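Long-range contact in antifreeze protein type II (Clupea harengus, PDB 2PY2), which probably binds ice crystals and checks their growth through a calcium-dependent C-type lectin fold: residues T67-S72 against E99-M104. Numbering follows the deposited sequence.
Sequences TDCQVS and ECCIQM. With CA (calcium ion), chain G.
Cys100 reaches from just ahead of strand 101-106 to Cys69 and joins it in a disulfide. Cys100 CB rests 3.2 Å from Asp68 OD1. Cys100 SG is tucked between the backbone N and the carbonyl carbon of its own residue (chi1 58°), which carries it across to the loop, where it is bonded to Cys69 SG at 2.0 Å. The bridge is twisted close to a right angle (chi3 93°), the relaxed value for a disulfide. Cys69 meets it with SG anti to the carbonyl carbon (chi1 -62°). Cys69 SG lies 4.0 Å from Cys101 SG, which is itself bridged to Cys117, so the two disulfides touch. The backbone adds a second tie: Asp68 N donates to Cys100 O at 3.1 Å. That oxygen also receives a CA-H...O contact from Thr67. Thr67 and Cys101 form an antiparallel non-hydrogen-bonded pair, their side chains on the same face, with Thr67 CG2 3.9 Å from Cys101 SG. Asp68 turns its other carboxylate oxygen, OD2, to Thr73 N, which ties the side chain back to its own loop. Glu99, just before the disulfide, points away from the loop 67-72; Glu99 OE1 binds the calcium ion at 2.8 Å with Gln92, Asp94, Asn113, Asp114 and a water, while OE2 is hydrogen-bonded to Thr96 OG1. The covalent link thus fastens the loop between strands 66-67 and 76-77 to the chain entering strand 101-106, right beside a calcium ligand. Strands 62-64 and 111-115 flank 101-106 in the C-type lectin sheet, and Trp25 of helix 25-33 packs on Thr67 and Cys101.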
ATOM      1  N   THR A  67       2.773   8.157   0.313  1.00 13.49           N
ATOM      2  CA  THR A  67       2.702   9.143   1.385  1.00 14.08           C
ATOM      3  C   THR A  67       2.896  10.551   0.834  1.00 12.48           C
ATOM      4  O   THR A  67       3.420  10.723  -0.264  1.00 11.88           O
ATOM      5  CB  THR A  67       3.798   8.929   2.482  1.00 17.80           C
ATOM      6  OG1 THR A  67       4.959   9.698   2.151  1.00 20.39           O
ATOM      7  CG2 THR A  67       4.204   7.459   2.599  1.00 20.23           C
ATOM      8  N   ASP A  68       2.438  11.551   1.590  1.00 12.13           N
ATOM      9  CA  ASP A  68       2.640  12.957   1.226  1.00 11.08           C
ATOM     10  C   ASP A  68       3.223  13.576   2.504  1.00 13.30           C
ATOM     11  O   ASP A  68       2.881  14.689   2.897  1.00 12.84           O
ATOM     12  CB  ASP A  68       1.313  13.640   0.794  1.00 11.39           C
ATOM     13  CG  ASP A  68       0.363  13.928   1.954  1.00 12.33           C
ATOM     14  OD1 ASP A  68       0.328  13.158   2.937  1.00 12.53           O
ATOM     15  OD2 ASP A  68      -0.381  14.939   1.867  1.00 12.98           O
ATOM     16  N   CYS A  69       4.126  12.822   3.134  1.00 12.47           N
ATOM     17  CA  CYS A  69       4.750  13.225   4.390  1.00 14.26           C
ATOM     18  C   CYS A  69       5.775  14.344   4.303  1.00 13.48           C
ATOM     19  O   CYS A  69       6.125  14.939   5.328  1.00 15.30           O
ATOM     20  CB  CYS A  69       5.398  12.020   5.077  1.00 15.35           C
ATOM     21  SG  CYS A  69       4.255  10.681   5.565  1.00 19.90           S
ATOM     22  N   GLN A  70       6.283  14.626   3.110  1.00 12.49           N
ATOM     23  CA  GLN A  70       7.255  15.708   2.983  1.00 12.78           C
ATOM     24  C   GLN A  70       6.532  17.042   2.835  1.00 14.39           C
ATOM     25  O   GLN A  70       6.704  17.951   3.651  1.00 15.36           O
ATOM     26  CB  GLN A  70       8.169  15.483   1.776  1.00 14.73           C
ATOM     27  CG  GLN A  70       9.078  14.279   1.903  1.00 16.04           C
ATOM     28  CD  GLN A  70       8.366  12.980   1.615  1.00 18.52           C
ATOM     29  OE1 GLN A  70       7.442  12.930   0.795  1.00 18.55           O
ATOM     30  NE2 GLN A  70       8.804  11.912   2.266  1.00 19.90           N
ATOM     31  N   VAL A  71       5.732  17.161   1.783  1.00 13.50           N
ATOM     32  CA  VAL A  71       4.969  18.378   1.544  1.00 13.60           C
ATOM     33  C   VAL A  71       3.504  18.004   1.317  1.00 13.17           C
ATOM     34  O   VAL A  71       3.187  17.202   0.441  1.00 12.41           O
ATOM     35  CB  VAL A  71       5.501  19.145   0.315  1.00 13.52           C
ATOM     36  CG1 VAL A  71       4.654  20.386   0.087  1.00 15.00           C
ATOM     37  CG2 VAL A  71       6.967  19.543   0.540  1.00 14.12           C
ATOM     38  N   SER A  72       2.614  18.587   2.109  1.00 14.39           N
ATOM     39  CA  SER A  72       1.189  18.285   1.993  1.00 16.81           C
ATOM     40  C   SER A  72       0.688  18.340   0.551  1.00 17.35           C
ATOM     41  O   SER A  72       1.037  19.248  -0.206  1.00 15.44           O
ATOM     42  CB  SER A  72       0.375  19.242   2.868  1.00 18.16           C
ATOM     43  OG  SER A  72      -1.015  18.985   2.729  1.00 21.28           O
ATOM     44  N   GLU A  99      -1.085  12.564   9.362  1.00 16.37           N
ATOM     45  CA  GLU A  99      -1.709  11.317   8.903  1.00 14.96           C
ATOM     46  C   GLU A  99      -1.373  11.251   7.419  1.00 14.26           C
ATOM     47  O   GLU A  99      -2.248  11.349   6.562  1.00 15.36           O
ATOM     48  CB  GLU A  99      -3.224  11.395   9.118  1.00 18.17           C
ATOM     49  CG  GLU A  99      -3.872  12.586   8.437  1.00 21.77           C
ATOM     50  CD  GLU A  99      -5.307  12.810   8.868  1.00 24.07           C
ATOM     51  OE1 GLU A  99      -6.073  11.826   8.923  1.00 23.03           O
ATOM     52  OE2 GLU A  99      -5.665  13.977   9.137  1.00 23.83           O
ATOM     53  N   CYS A 100      -0.094  11.043   7.128  1.00 12.94           N
ATOM     54  CA  CYS A 100       0.382  11.091   5.755  1.00 12.57           C
ATOM     55  C   CYS A 100       0.723   9.810   4.996  1.00 11.78           C
ATOM     56  O   CYS A 100       1.211   9.887   3.867  1.00 11.60           O
ATOM     57  CB  CYS A 100       1.583  12.051   5.717  1.00 14.27           C
ATOM     58  SG  CYS A 100       2.942  11.557   6.833  1.00 18.41           S
ATOM     59  N   CYS A 101       0.455   8.644   5.590  1.00 10.58           N
ATOM     60  CA  CYS A 101       0.743   7.357   4.955  1.00  9.79           C
ATOM     61  C   CYS A 101      -0.553   6.732   4.435  1.00  8.20           C
ATOM     62  O   CYS A 101      -1.570   6.794   5.111  1.00 10.91           O
ATOM     63  CB  CYS A 101       1.409   6.422   5.973  1.00 12.34           C
ATOM     64  SG  CYS A 101       3.154   6.858   6.292  1.00 18.06           S
ATOM     65  N   ILE A 102      -0.514   6.137   3.243  1.00  9.43           N
ATOM     66  CA  ILE A 102      -1.732   5.545   2.665  1.00  9.31           C
ATOM     67  C   ILE A 102      -2.045   4.140   3.150  1.00  9.57           C
ATOM     68  O   ILE A 102      -1.218   3.239   3.053  1.00  9.94           O
ATOM     69  CB  ILE A 102      -1.682   5.484   1.119  1.00 10.04           C
ATOM     70  CG1 ILE A 102      -1.494   6.886   0.536  1.00 11.81           C
ATOM     71  CG2 ILE A 102      -3.001   4.906   0.577  1.00  9.76           C
ATOM     72  CD1 ILE A 102      -1.414   6.905  -0.990  1.00 10.28           C
ATOM     73  N   GLN A 103      -3.264   3.971   3.650  1.00  9.51           N
ATOM     74  CA  GLN A 103      -3.759   2.688   4.128  1.00  9.13           C
ATOM     75  C   GLN A 103      -4.897   2.302   3.185  1.00 10.09           C
ATOM     76  O   GLN A 103      -5.754   3.138   2.886  1.00 11.91           O
ATOM     77  CB  GLN A 103      -4.326   2.825   5.545  1.00 10.12           C
ATOM     78  CG  GLN A 103      -4.772   1.503   6.130  1.00 11.69           C
ATOM     79  CD  GLN A 103      -5.513   1.644   7.453  1.00 13.02           C
ATOM     80  OE1 GLN A 103      -5.964   0.653   8.009  1.00 15.43           O
ATOM     81  NE2 GLN A 103      -5.645   2.875   7.956  1.00 13.70           N
ATOM     82  N   MET A 104      -4.907   1.060   2.714  1.00 10.73           N
ATOM     83  CA  MET A 104      -5.989   0.604   1.832  1.00 10.84           C
ATOM     84  C   MET A 104      -6.940  -0.339   2.598  1.00 12.14           C
ATOM     85  O   MET A 104      -6.678  -0.693   3.753  1.00  9.12           O
ATOM     86  CB  MET A 104      -5.425  -0.111   0.594  1.00 12.44           C
ATOM     87  CG  MET A 104      -4.860  -1.505   0.846  1.00 16.77           C
ATOM     88  SD  MET A 104      -4.444  -2.352  -0.707  1.00 22.77           S
ATOM     89  CE  MET A 104      -6.099  -2.968  -1.200  1.00 18.20           C
TER
HETATM   90 CA    CA G 901      -7.170  10.605   6.626  1.00 23.40          CA
HETATM   91  O   HOH W   1      -8.676   9.388   8.426  1.00 25.65           O